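Long-range contacts in SAM-dependent O-methyltransferase (Leptospira interrogans, PDB 2HNK), which probably transfers a methyl group from S-adenosyl-L-methionine to an oxygen of its substrate, and binds S-adenosyl-L-homocysteine, the demethylated cofactor: residues Ile67-Gly72 against Asn99-Tyr104; Ile88-Val93 against Asn112-Lys117; Tyr73-Phe78 against Lys103-Asn108. All blocks are in the same frame, centred on the assembly; numbering follows the deposited sequence.

The three contacts lie on one side of the S-adenosyl-L-homocysteine site. Interaction 1 sets the loop after strand 63-67 on helix 95-107. Interaction 3, its centre about 7 Å from that of interaction 1, continues that packing from the loop into helix 73-81, and the two share K103 and Y104. Interaction 2 is the pairing of the strands before and after helix 95-107. It meets interaction 1 at D92, whose OD2 accepts hydrogen bonds from T69 N (2.7 Å) and F70 N (2.8 Å), tying the strand end to the loop at the ligand. It meets interaction 3 in the core, where I114 CD1 packs on W105 CG at 3.4 Å.

Interaction 1: Ile67-Gly72 against Asn99-Tyr104; sequences IGTFTG and NVARKY. With SAH (S-adenosyl-L-homocysteine), chain O.
T71 overlaps V100 side by side, its CG2 methyl 3.9 Å from V100 CB and about as close to CG1. The same methyl sits over the centre of the F70 ring, 4.1 Å above its plane, and thus packs against both the loop's own aromatic ring and the helix. With OG1 turned between the backbone N and the carbonyl carbon (chi1 52°), the threonine leaves CG2 for these apolar neighbours, while its hydroxyl is hydrogen-bonded to T34 of helix 25-35.

Next to this apolar pair the backbones come close together. A101 puts its single CB against G72 CA at 3.7 Å, a glycine facing an alanine, and T71 O receives a CA-H...O contact from A101 CA at 3.2 Å. A101 N also lies near T71 O, but at an angle too poor for a hydrogen bond.

The loop is folded into a type II' beta turn from T69 to G72, closed by a weak bond from G72 N to T69 O. It also faces the ligand, from G68 to F70. G68 O accepts a hydrogen bond from the amino N of SAH at 3.0 Å, F70 CA comes to 3.1 Å from the ribose O3', and SAH O lies in the plane of the F70 ring at its edge. T69 turns its hydroxyl to E66 on the preceding strand. G72 is the N-cap of helix 73-81. The run E66-G72, with glycines at 68 and 72, is consistent with the glycine-containing cofactor loop after the first strand of Rossmann-fold SAM-dependent methyltransferases.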
loop_
_atom_site.group_PDB
_atom_site.type_symbol
_atom_site.label_atom_id
_atom_site.label_comp_id
_atom_site.label_asym_id
_atom_site.label_seq_id
_atom_site.Cartn_x
_atom_site.Cartn_y
_atom_site.Cartn_z
ATOM N N ILE C 67 -8.622 -13.301 8.813
ATOM C CA ILE C 67 -9.977 -13.833 8.871
ATOM C C ILE C 67 -10.304 -14.435 7.505
ATOM O O ILE C 67 -10.678 -13.713 6.561
ATOM C CB ILE C 67 -11.030 -12.741 9.228
ATOM C CG1 ILE C 67 -10.637 -11.959 10.497
ATOM C CG2 ILE C 67 -12.412 -13.362 9.412
ATOM C CD1 ILE C 67 -11.249 -10.581 10.562
ATOM N N GLY C 68 -10.158 -15.752 7.401
ATOM C CA GLY C 68 -10.346 -16.449 6.135
ATOM C C GLY C 68 -9.017 -16.820 5.520
ATOM O O GLY C 68 -8.327 -15.977 4.924
ATOM N N THR C 69 -8.676 -18.096 5.647
ATOM C CA THR C 69 -7.348 -18.598 5.308
ATOM C C THR C 69 -7.296 -19.486 4.071
ATOM O O THR C 69 -6.326 -19.419 3.311
ATOM C CB THR C 69 -6.725 -19.306 6.533
ATOM O OG1 THR C 69 -6.469 -18.310 7.523
ATOM C CG2 THR C 69 -5.417 -20.017 6.191
ATOM N N PHE C 70 -8.320 -20.326 3.884
ATOM C CA PHE C 70 -8.406 -21.214 2.713
ATOM C C PHE C 70 -7.137 -22.068 2.628
ATOM O O PHE C 70 -6.673 -22.566 3.663
ATOM C CB PHE C 70 -8.677 -20.384 1.445
ATOM C CG PHE C 70 -9.062 -21.194 0.227
ATOM C CD1 PHE C 70 -9.885 -22.318 0.334
ATOM C CD2 PHE C 70 -8.626 -20.805 -1.033
ATOM C CE1 PHE C 70 -10.244 -23.053 -0.799
ATOM C CE2 PHE C 70 -8.980 -21.535 -2.168
ATOM C CZ PHE C 70 -9.788 -22.660 -2.052
ATOM N N THR C 71 -6.558 -22.220 1.434
ATOM C CA THR C 71 -5.379 -23.083 1.259
ATOM C C THR C 71 -4.053 -22.402 1.648
ATOM O O THR C 71 -2.977 -22.997 1.516
ATOM C CB THR C 71 -5.289 -23.668 -0.164
ATOM O OG1 THR C 71 -5.383 -22.609 -1.126
ATOM C CG2 THR C 71 -6.408 -24.680 -0.405
ATOM N N GLY C 72 -4.143 -21.151 2.095
ATOM C CA GLY C 72 -3.067 -20.507 2.834
ATOM C C GLY C 72 -2.106 -19.538 2.166
ATOM O O GLY C 72 -1.131 -19.132 2.805
ATOM N N ASN C 99 -5.622 -27.724 6.243
ATOM C CA ASN C 99 -4.678 -28.835 6.126
ATOM C C ASN C 99 -3.722 -28.665 4.943
ATOM O O ASN C 99 -2.543 -29.048 5.035
ATOM C CB ASN C 99 -5.395 -30.191 6.064
ATOM C CG ASN C 99 -5.865 -30.666 7.427
ATOM O OD1 ASN C 99 -5.390 -30.190 8.453
ATOM N ND2 ASN C 99 -6.805 -31.608 7.443
ATOM N N VAL C 100 -4.225 -28.097 3.843
ATOM C CA VAL C 100 -3.373 -27.715 2.710
ATOM C C VAL C 100 -2.470 -26.543 3.111
ATOM O O VAL C 100 -1.269 -26.572 2.856
ATOM C CB VAL C 100 -4.184 -27.341 1.439
ATOM C CG1 VAL C 100 -3.232 -27.040 0.245
ATOM C CG2 VAL C 100 -5.176 -28.440 1.083
ATOM N N ALA C 101 -3.049 -25.529 3.758
ATOM C CA ALA C 101 -2.279 -24.390 4.266
ATOM C C ALA C 101 -1.082 -24.843 5.104
ATOM O O ALA C 101 0.049 -24.473 4.806
ATOM C CB ALA C 101 -3.167 -23.444 5.057
ATOM N N ARG C 102 -1.332 -25.665 6.130
ATOM C CA ARG C 102 -0.261 -26.141 7.015
ATOM C C ARG C 102 0.809 -26.945 6.287
ATOM O O ARG C 102 1.994 -26.853 6.611
ATOM C CB ARG C 102 -0.815 -26.938 8.200
ATOM C CG ARG C 102 0.274 -27.301 9.198
ATOM C CD ARG C 102 -0.271 -27.966 10.442
ATOM N NE ARG C 102 -1.076 -27.069 11.271
ATOM C CZ ARG C 102 -0.593 -26.088 12.028
ATOM N NH1 ARG C 102 0.712 -25.825 12.045
ATOM N NH2 ARG C 102 -1.423 -25.357 12.763
ATOM N N LYS C 103 0.392 -27.728 5.300
ATOM C CA LYS C 103 1.335 -28.401 4.420
ATOM C C LYS C 103 2.379 -27.400 3.900
ATOM O O LYS C 103 3.577 -27.669 3.931
ATOM C CB LYS C 103 0.591 -29.064 3.262
ATOM C CG LYS C 103 1.494 -29.696 2.222
ATOM C CD LYS C 103 0.716 -30.024 0.976
ATOM C CE LYS C 103 1.642 -30.480 -0.118
ATOM N NZ LYS C 103 0.877 -30.993 -1.290
ATOM N N TYR C 104 1.920 -26.231 3.460
ATOM C CA TYR C 104 2.825 -25.221 2.897
ATOM C C TYR C 104 3.541 -24.382 3.945
ATOM O O TYR C 104 4.690 -24.007 3.735
ATOM C CB TYR C 104 2.118 -24.377 1.834
ATOM C CG TYR C 104 1.886 -25.194 0.596
ATOM C CD1 TYR C 104 0.703 -25.921 0.430
ATOM C CD2 TYR C 104 2.878 -25.296 -0.392
ATOM C CE1 TYR C 104 0.500 -26.710 -0.700
ATOM C CE2 TYR C 104 2.688 -26.085 -1.520
ATOM C CZ TYR C 104 1.497 -26.791 -1.666
ATOM O OH TYR C 104 1.301 -27.567 -2.788
HETATM N N SAH O . -6.911 -15.769 2.253
HETATM C CA SAH O . -7.141 -16.941 1.353
HETATM C CB SAH O . -8.514 -16.831 0.689
HETATM C CG SAH O . -9.690 -16.891 1.667
HETATM S SD SAH O . -11.104 -17.694 0.883
HETATM C C SAH O . -6.031 -17.151 0.310
HETATM O O SAH O . -6.024 -18.146 -0.421
HETATM O OXT SAH O . -5.116 -16.341 0.171
HETATM C "C5'" SAH O . -12.178 -17.569 2.338
HETATM C "C4'" SAH O . -11.954 -18.630 3.411
HETATM O "O4'" SAH O . -12.668 -18.252 4.570
HETATM C "C3'" SAH O . -12.461 -20.004 3.007
HETATM O "O3'" SAH O . -11.420 -20.935 3.185
HETATM C "C2'" SAH O . -13.594 -20.334 3.958
HETATM O "O2'" SAH O . -13.506 -21.675 4.395
HETATM C "C1'" SAH O . -13.360 -19.361 5.110
HETATM N N9 SAH O . -14.599 -18.944 5.804
HETATM C C8 SAH O . -15.880 -18.853 5.306
HETATM N N7 SAH O . -16.705 -18.440 6.300
HETATM C C5 SAH O . -15.973 -18.261 7.425
HETATM C C6 SAH O . -16.294 -17.855 8.721
HETATM N N6 SAH O . -17.543 -17.550 9.051
HETATM N N1 SAH O . -15.301 -17.776 9.680
HETATM C C2 SAH O . -13.992 -18.089 9.362
HETATM N N3 SAH O . -13.676 -18.490 8.077
HETATM C C4 SAH O . -14.648 -18.579 7.127
#

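Interaction 2: Ile88-Val93 against Asn112-Lys117; sequences ILCCDV and NKIFLK. With SAH (S-adenosyl-L-homocysteine), chain O.
Strands 88-92 and 114-117 run parallel, their axes 4.6 Å apart at closest and 26° from alignment, with I88 N bonded to K113 O, F115 N to I88 O, C90 N to F115 O and K117 N to C90 O. Three of these bonds are nearly straight; F115 N to I88 O, 2.8 Å long, is somewhat bent. On one face I88 and I114 lie side by side, CG2 of the first 3.9 Å from CG1 of the second, and L116 swings CD1 back over C90 O at 3.5 Å. Helices 73-81 and 95-107 cover this face; the latter is the crossover of the beta-alpha-beta unit that these two strands complete in the Rossmann-like sheet, strand 114-118 being at its edge within the chain. On the other face L89, with CG anti to N (chi1 170°), stretches CD1 to 3.4 Å from F115 O. The F115 ring turns an edge toward I88 O and meets the ring of F141, while K117 makes a cation-pi contact with W137. At the C-terminal end of its strand D92 grips the ribose diol: OD1 accepts from SAH O2' and OD2 from SAH O3', each at 3.1 Å, and OD2 also takes the loop N-H groups of T69 and F70.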
loop_
_atom_site.group_PDB
_atom_site.type_symbol
_atom_site.label_atom_id
_atom_site.label_comp_id
_atom_site.label_asym_id
_atom_site.label_seq_id
_atom_site.Cartn_x
_atom_site.Cartn_y
_atom_site.Cartn_z
ATOM N N ILE C 88 1.265 -14.498 13.413
ATOM C CA ILE C 88 -0.061 -14.377 12.777
ATOM C C ILE C 88 -1.052 -15.438 13.282
ATOM O O ILE C 88 -0.721 -16.621 13.346
ATOM C CB ILE C 88 0.031 -14.396 11.204
ATOM C CG1 ILE C 88 -1.366 -14.385 10.559
ATOM C CG2 ILE C 88 0.867 -15.567 10.701
ATOM C CD1 ILE C 88 -1.369 -14.220 9.040
ATOM N N LEU C 89 -2.252 -15.002 13.657
ATOM C CA LEU C 89 -3.368 -15.913 13.898
ATOM C C LEU C 89 -4.276 -16.010 12.669
ATOM O O LEU C 89 -4.734 -14.994 12.143
ATOM C CB LEU C 89 -4.187 -15.478 15.125
ATOM C CG LEU C 89 -5.526 -16.186 15.390
ATOM C CD1 LEU C 89 -5.341 -17.654 15.718
ATOM C CD2 LEU C 89 -6.299 -15.508 16.511
ATOM N N CYS C 90 -4.526 -17.244 12.235
ATOM C CA CYS C 90 -5.403 -17.539 11.110
ATOM C C CYS C 90 -6.721 -18.138 11.575
ATOM O O CYS C 90 -6.735 -19.090 12.354
ATOM C CB CYS C 90 -4.719 -18.523 10.168
ATOM S SG CYS C 90 -3.288 -17.854 9.352
ATOM N N CYS C 91 -7.821 -17.575 11.087
ATOM C CA CYS C 91 -9.167 -18.024 11.439
ATOM C C CYS C 91 -9.842 -18.557 10.195
ATOM O O CYS C 91 -9.948 -17.846 9.185
ATOM C CB CYS C 91 -10.014 -16.866 11.971
ATOM S SG CYS C 91 -9.278 -15.921 13.301
ATOM N N ASP C 92 -10.300 -19.801 10.269
ATOM C CA ASP C 92 -10.989 -20.441 9.161
ATOM C C ASP C 92 -11.928 -21.497 9.718
ATOM O O ASP C 92 -11.681 -22.056 10.794
ATOM C CB ASP C 92 -9.980 -21.075 8.198
ATOM C CG ASP C 92 -10.515 -21.192 6.772
ATOM O OD1 ASP C 92 -11.272 -22.142 6.480
ATOM O OD2 ASP C 92 -10.164 -20.343 5.930
ATOM N N VAL C 93 -13.008 -21.757 8.989
ATOM C CA VAL C 93 -13.966 -22.798 9.354
ATOM C C VAL C 93 -13.563 -24.187 8.863
ATOM O O VAL C 93 -14.126 -25.185 9.317
ATOM C CB VAL C 93 -15.383 -22.487 8.805
ATOM C CG1 VAL C 93 -16.010 -21.346 9.577
ATOM C CG2 VAL C 93 -15.342 -22.180 7.302
ATOM N N ASN C 112 6.178 -21.990 13.297
ATOM C CA ASN C 112 6.476 -21.355 14.576
ATOM C C ASN C 112 5.809 -19.981 14.708
ATOM O O ASN C 112 5.375 -19.589 15.793
ATOM C CB ASN C 112 7.992 -21.292 14.820
ATOM C CG ASN C 112 8.701 -20.260 13.946
ATOM O OD1 ASN C 112 9.081 -19.195 14.433
ATOM N ND2 ASN C 112 8.888 -20.568 12.664
ATOM N N LYS C 113 5.679 -19.290 13.577
ATOM C CA LYS C 113 5.093 -17.941 13.516
ATOM C C LYS C 113 3.572 -17.945 13.426
ATOM O O LYS C 113 2.951 -16.899 13.566
ATOM C CB LYS C 113 5.654 -17.189 12.303
ATOM C CG LYS C 113 7.068 -16.652 12.485
ATOM C CD LYS C 113 7.711 -16.328 11.137
ATOM C CE LYS C 113 8.415 -14.990 11.174
ATOM N NZ LYS C 113 9.076 -14.682 9.872
ATOM N N ILE C 114 2.978 -19.115 13.189
ATOM C CA ILE C 114 1.564 -19.204 12.810
ATOM C C ILE C 114 0.698 -19.905 13.852
ATOM O O ILE C 114 1.067 -20.969 14.359
ATOM C CB ILE C 114 1.395 -19.905 11.438
ATOM C CG1 ILE C 114 2.210 -19.183 10.363
ATOM C CG2 ILE C 114 -0.068 -19.976 11.038
ATOM C CD1 ILE C 114 2.331 -19.945 9.074
ATOM N N PHE C 115 -0.458 -19.296 14.137
ATOM C CA PHE C 115 -1.453 -19.795 15.082
ATOM C C PHE C 115 -2.766 -20.055 14.345
ATOM O O PHE C 115 -3.215 -19.232 13.550
ATOM C CB PHE C 115 -1.704 -18.762 16.185
ATOM C CG PHE C 115 -0.498 -18.466 17.039
ATOM C CD1 PHE C 115 0.620 -17.817 16.506
ATOM C CD2 PHE C 115 -0.491 -18.810 18.388
ATOM C CE1 PHE C 115 1.728 -17.545 17.296
ATOM C CE2 PHE C 115 0.612 -18.527 19.192
ATOM C CZ PHE C 115 1.721 -17.898 18.649
ATOM N N LEU C 116 -3.395 -21.186 14.612
ATOM C CA LEU C 116 -4.635 -21.526 13.926
ATOM C C LEU C 116 -5.773 -21.760 14.913
ATOM O O LEU C 116 -5.603 -22.444 15.923
ATOM C CB LEU C 116 -4.431 -22.756 13.032
ATOM C CG LEU C 116 -5.595 -23.294 12.187
ATOM C CD1 LEU C 116 -6.030 -22.321 11.112
ATOM C CD2 LEU C 116 -5.200 -24.613 11.563
ATOM N N LYS C 117 -6.919 -21.158 14.618
ATOM C CA LYS C 117 -8.144 -21.428 15.331
ATOM C C LYS C 117 -9.261 -21.723 14.335
ATOM O O LYS C 117 -9.748 -20.825 13.643
ATOM C CB LYS C 117 -8.531 -20.262 16.244
ATOM C CG LYS C 117 -9.685 -20.583 17.214
ATOM C CD LYS C 117 -9.414 -21.852 18.024
ATOM C CE LYS C 117 -10.597 -22.225 18.914
ATOM N NZ LYS C 117 -11.774 -22.639 18.114
HETATM N N SAH O . -6.911 -15.769 2.253
HETATM C CA SAH O . -7.141 -16.941 1.353
HETATM C CB SAH O . -8.514 -16.831 0.689
HETATM C CG SAH O . -9.690 -16.891 1.667
HETATM S SD SAH O . -11.104 -17.694 0.883
HETATM C C SAH O . -6.031 -17.151 0.310
HETATM O O SAH O . -6.024 -18.146 -0.421
HETATM O OXT SAH O . -5.116 -16.341 0.171
HETATM C "C5'" SAH O . -12.178 -17.569 2.338
HETATM C "C4'" SAH O . -11.954 -18.630 3.411
HETATM O "O4'" SAH O . -12.668 -18.252 4.570
HETATM C "C3'" SAH O . -12.461 -20.004 3.007
HETATM O "O3'" SAH O . -11.420 -20.935 3.185
HETATM C "C2'" SAH O . -13.594 -20.334 3.958
HETATM O "O2'" SAH O . -13.506 -21.675 4.395
HETATM C "C1'" SAH O . -13.360 -19.361 5.110
HETATM N N9 SAH O . -14.599 -18.944 5.804
HETATM C C8 SAH O . -15.880 -18.853 5.306
HETATM N N7 SAH O . -16.705 -18.440 6.300
HETATM C C5 SAH O . -15.973 -18.261 7.425
HETATM C C6 SAH O . -16.294 -17.855 8.721
HETATM N N6 SAH O . -17.543 -17.550 9.051
HETATM N N1 SAH O . -15.301 -17.776 9.680
HETATM C C2 SAH O . -13.992 -18.089 9.362
HETATM N N3 SAH O . -13.676 -18.490 8.077
HETATM C C4 SAH O . -14.648 -18.579 7.127
#

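Interaction 3: Tyr73-Phe78 against Lys103-Asn108; sequences YSSLCF and KYWKEN. With SAH (S-adenosyl-L-homocysteine), chain O.
Behind the helix start that binds the amino-acid end of SAH, helices 73-81 and 95-107, which cover the same face of the Rossmann-like sheet, meet through S75 and L76 on one and W105 and N108 on the other. Their axes run in roughly the same direction, 28° apart, and come no closer than 10.1 Å, so side chains bridge the gap.

The polar link is W105 NE1 to S75 OG, 2.9 Å long, with the N-H pointing at the oxygen at 156°. The hydroxyl lies almost in the indole plane and thus meets the ring at its edge. Turned between its own backbone N and carbonyl carbon (chi1 64°), S75 OG can reach both W105 NE1 and G72 O, just before the helix; a carbonyl can only accept, which gives the buried hydroxyl one bond as donor and one as acceptor.

In this family's fold the helix after the first strand begins at the cofactor, and here S74, next to S75, is the residue on the ligand. S74 N donates to SAH OXT at 3.2 Å, and S74 OG, also hydrogen-bonded to E66, accepts from SAH N at 3.0 Å. A carboxylate at this helix start may be further stabilised by the helix dipole.

L76 packs next to the serine-indole bond. Its CD1 touches the same indole edge at W105 CD1 (3.6 Å), and its CD2 reaches Y104 CB at 3.9 Å. The N108 side chain crosses that of L76 at about a right angle, with N108 ND2 3.8 Å from L76 CD1. That amide folds back on its own helix: N108 ND2 donates to Y104 O at 2.7 Å while N108 N reaches the same oxygen from the opposite face of the carbonyl, so two bonds hold the chain where the helix ends. S26 OG is a further partner of ND2.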
loop_
_atom_site.group_PDB
_atom_site.type_symbol
_atom_site.label_atom_id
_atom_site.label_comp_id
_atom_site.label_asym_id
_atom_site.label_seq_id
_atom_site.Cartn_x
_atom_site.Cartn_y
_atom_site.Cartn_z
ATOM N N TYR C 73 -2.369 -19.135 0.920
ATOM C CA TYR C 73 -1.394 -18.308 0.189
ATOM C C TYR C 73 -1.065 -16.998 0.896
ATOM O O TYR C 73 0.110 -16.657 1.055
ATOM C CB TYR C 73 -1.803 -18.040 -1.279
ATOM C CG TYR C 73 -0.657 -17.483 -2.123
ATOM C CD1 TYR C 73 -0.410 -16.110 -2.191
ATOM C CD2 TYR C 73 0.192 -18.333 -2.833
ATOM C CE1 TYR C 73 0.645 -15.600 -2.949
ATOM C CE2 TYR C 73 1.250 -17.830 -3.599
ATOM C CZ TYR C 73 1.467 -16.464 -3.649
ATOM O OH TYR C 73 2.510 -15.964 -4.396
ATOM N N SER C 74 -2.093 -16.273 1.318
ATOM C CA SER C 74 -1.896 -14.968 1.927
ATOM C C SER C 74 -1.190 -15.083 3.272
ATOM O O SER C 74 -0.311 -14.275 3.583
ATOM C CB SER C 74 -3.222 -14.199 2.055
ATOM O OG SER C 74 -4.162 -14.869 2.875
ATOM N N SER C 75 -1.552 -16.105 4.054
ATOM C CA SER C 75 -0.919 -16.355 5.362
ATOM C C SER C 75 0.573 -16.640 5.192
ATOM O O SER C 75 1.382 -16.237 6.016
ATOM C CB SER C 75 -1.619 -17.499 6.120
ATOM O OG SER C 75 -1.492 -18.731 5.433
ATOM N N LEU C 76 0.912 -17.327 4.104
ATOM C CA LEU C 76 2.299 -17.591 3.710
ATOM C C LEU C 76 3.044 -16.282 3.445
ATOM O O LEU C 76 4.197 -16.132 3.844
ATOM C CB LEU C 76 2.296 -18.456 2.455
ATOM C CG LEU C 76 3.146 -19.708 2.248
ATOM C CD1 LEU C 76 3.328 -20.549 3.516
ATOM C CD2 LEU C 76 2.527 -20.534 1.107
ATOM N N CYS C 77 2.369 -15.327 2.801
ATOM C CA CYS C 77 2.950 -14.007 2.542
ATOM C C CYS C 77 3.129 -13.191 3.815
ATOM O O CYS C 77 4.183 -12.606 4.025
ATOM C CB CYS C 77 2.111 -13.222 1.530
ATOM S SG CYS C 77 2.017 -14.047 -0.048
ATOM N N PHE C 78 2.092 -13.144 4.650
ATOM C CA PHE C 78 2.186 -12.484 5.946
ATOM C C PHE C 78 3.271 -13.106 6.820
ATOM O O PHE C 78 4.076 -12.380 7.395
ATOM C CB PHE C 78 0.853 -12.538 6.696
ATOM C CG PHE C 78 -0.214 -11.652 6.115
ATOM C CD1 PHE C 78 -1.421 -12.193 5.679
ATOM C CD2 PHE C 78 -0.018 -10.276 6.009
ATOM C CE1 PHE C 78 -2.423 -11.381 5.140
ATOM C CE2 PHE C 78 -1.008 -9.455 5.465
ATOM C CZ PHE C 78 -2.220 -10.015 5.034
ATOM N N LYS C 103 0.392 -27.728 5.300
ATOM C CA LYS C 103 1.335 -28.401 4.420
ATOM C C LYS C 103 2.379 -27.400 3.900
ATOM O O LYS C 103 3.577 -27.669 3.931
ATOM C CB LYS C 103 0.591 -29.064 3.262
ATOM C CG LYS C 103 1.494 -29.696 2.222
ATOM C CD LYS C 103 0.716 -30.024 0.976
ATOM C CE LYS C 103 1.642 -30.480 -0.118
ATOM N NZ LYS C 103 0.877 -30.993 -1.290
ATOM N N TYR C 104 1.920 -26.231 3.460
ATOM C CA TYR C 104 2.825 -25.221 2.897
ATOM C C TYR C 104 3.541 -24.382 3.945
ATOM O O TYR C 104 4.690 -24.007 3.735
ATOM C CB TYR C 104 2.118 -24.377 1.834
ATOM C CG TYR C 104 1.886 -25.194 0.596
ATOM C CD1 TYR C 104 0.703 -25.921 0.430
ATOM C CD2 TYR C 104 2.878 -25.296 -0.392
ATOM C CE1 TYR C 104 0.500 -26.710 -0.700
ATOM C CE2 TYR C 104 2.688 -26.085 -1.520
ATOM C CZ TYR C 104 1.497 -26.791 -1.666
ATOM O OH TYR C 104 1.301 -27.567 -2.788
ATOM N N TRP C 105 2.884 -24.111 5.072
ATOM C CA TRP C 105 3.569 -23.509 6.214
ATOM C C TRP C 105 4.798 -24.351 6.612
ATOM O O TRP C 105 5.892 -23.810 6.836
ATOM C CB TRP C 105 2.635 -23.382 7.422
ATOM C CG TRP C 105 1.389 -22.571 7.205
ATOM C CD1 TRP C 105 1.176 -21.610 6.248
ATOM C CD2 TRP C 105 0.197 -22.611 8.003
ATOM N NE1 TRP C 105 -0.076 -21.066 6.395
ATOM C CE2 TRP C 105 -0.699 -21.658 7.462
ATOM C CE3 TRP C 105 -0.202 -23.361 9.120
ATOM C CZ2 TRP C 105 -1.980 -21.442 7.993
ATOM C CZ3 TRP C 105 -1.477 -23.151 9.649
ATOM C CH2 TRP C 105 -2.350 -22.192 9.086
ATOM N N LYS C 106 4.601 -25.673 6.688
ATOM C CA LYS C 106 5.671 -26.604 7.043
ATOM C C LYS C 106 6.764 -26.644 5.985
ATOM O O LYS C 106 7.948 -26.612 6.324
ATOM C CB LYS C 106 5.122 -28.011 7.299
ATOM C CG LYS C 106 6.101 -28.946 8.012
ATOM C CD LYS C 106 5.469 -30.306 8.321
ATOM C CE LYS C 106 4.390 -30.237 9.419
ATOM N NZ LYS C 106 4.943 -29.878 10.763
ATOM N N GLU C 107 6.364 -26.709 4.714
ATOM C CA GLU C 107 7.304 -26.651 3.581
ATOM C C GLU C 107 8.218 -25.431 3.653
ATOM O O GLU C 107 9.378 -25.487 3.255
ATOM C CB GLU C 107 6.557 -26.625 2.245
ATOM C CG GLU C 107 6.168 -27.996 1.706
ATOM C CD GLU C 107 5.762 -27.971 0.224
ATOM O OE1 GLU C 107 6.146 -27.018 -0.495
ATOM O OE2 GLU C 107 5.066 -28.912 -0.224
ATOM N N ASN C 108 7.686 -24.333 4.172
ATOM C CA ASN C 108 8.411 -23.079 4.210
ATOM C C ASN C 108 8.993 -22.758 5.583
ATOM O O ASN C 108 9.557 -21.683 5.781
ATOM C CB ASN C 108 7.512 -21.950 3.693
ATOM C CG ASN C 108 7.229 -22.078 2.206
ATOM O OD1 ASN C 108 8.056 -21.713 1.375
ATOM N ND2 ASN C 108 6.068 -22.610 1.866
HETATM N N SAH O . -6.911 -15.769 2.253
HETATM C CA SAH O . -7.141 -16.941 1.353
HETATM C CB SAH O . -8.514 -16.831 0.689
HETATM C CG SAH O . -9.690 -16.891 1.667
HETATM S SD SAH O . -11.104 -17.694 0.883
HETATM C C SAH O . -6.031 -17.151 0.310
HETATM O O SAH O . -6.024 -18.146 -0.421
HETATM O OXT SAH O . -5.116 -16.341 0.171
HETATM C "C5'" SAH O . -12.178 -17.569 2.338
HETATM C "C4'" SAH O . -11.954 -18.630 3.411
HETATM O "O4'" SAH O . -12.668 -18.252 4.570
HETATM C "C3'" SAH O . -12.461 -20.004 3.007
HETATM O "O3'" SAH O . -11.420 -20.935 3.185
HETATM C "C2'" SAH O . -13.594 -20.334 3.958
HETATM O "O2'" SAH O . -13.506 -21.675 4.395
HETATM C "C1'" SAH O . -13.360 -19.361 5.110
HETATM N N9 SAH O . -14.599 -18.944 5.804
HETATM C C8 SAH O . -15.880 -18.853 5.306
HETATM N N7 SAH O . -16.705 -18.440 6.300
HETATM C C5 SAH O . -15.973 -18.261 7.425
HETATM C C6 SAH O . -16.294 -17.855 8.721
HETATM N N6 SAH O . -17.543 -17.550 9.051
HETATM N N1 SAH O . -15.301 -17.776 9.680
HETATM C C2 SAH O . -13.992 -18.089 9.362
HETATM N N3 SAH O . -13.676 -18.490 8.077
HETATM C C4 SAH O . -14.648 -18.579 7.127
#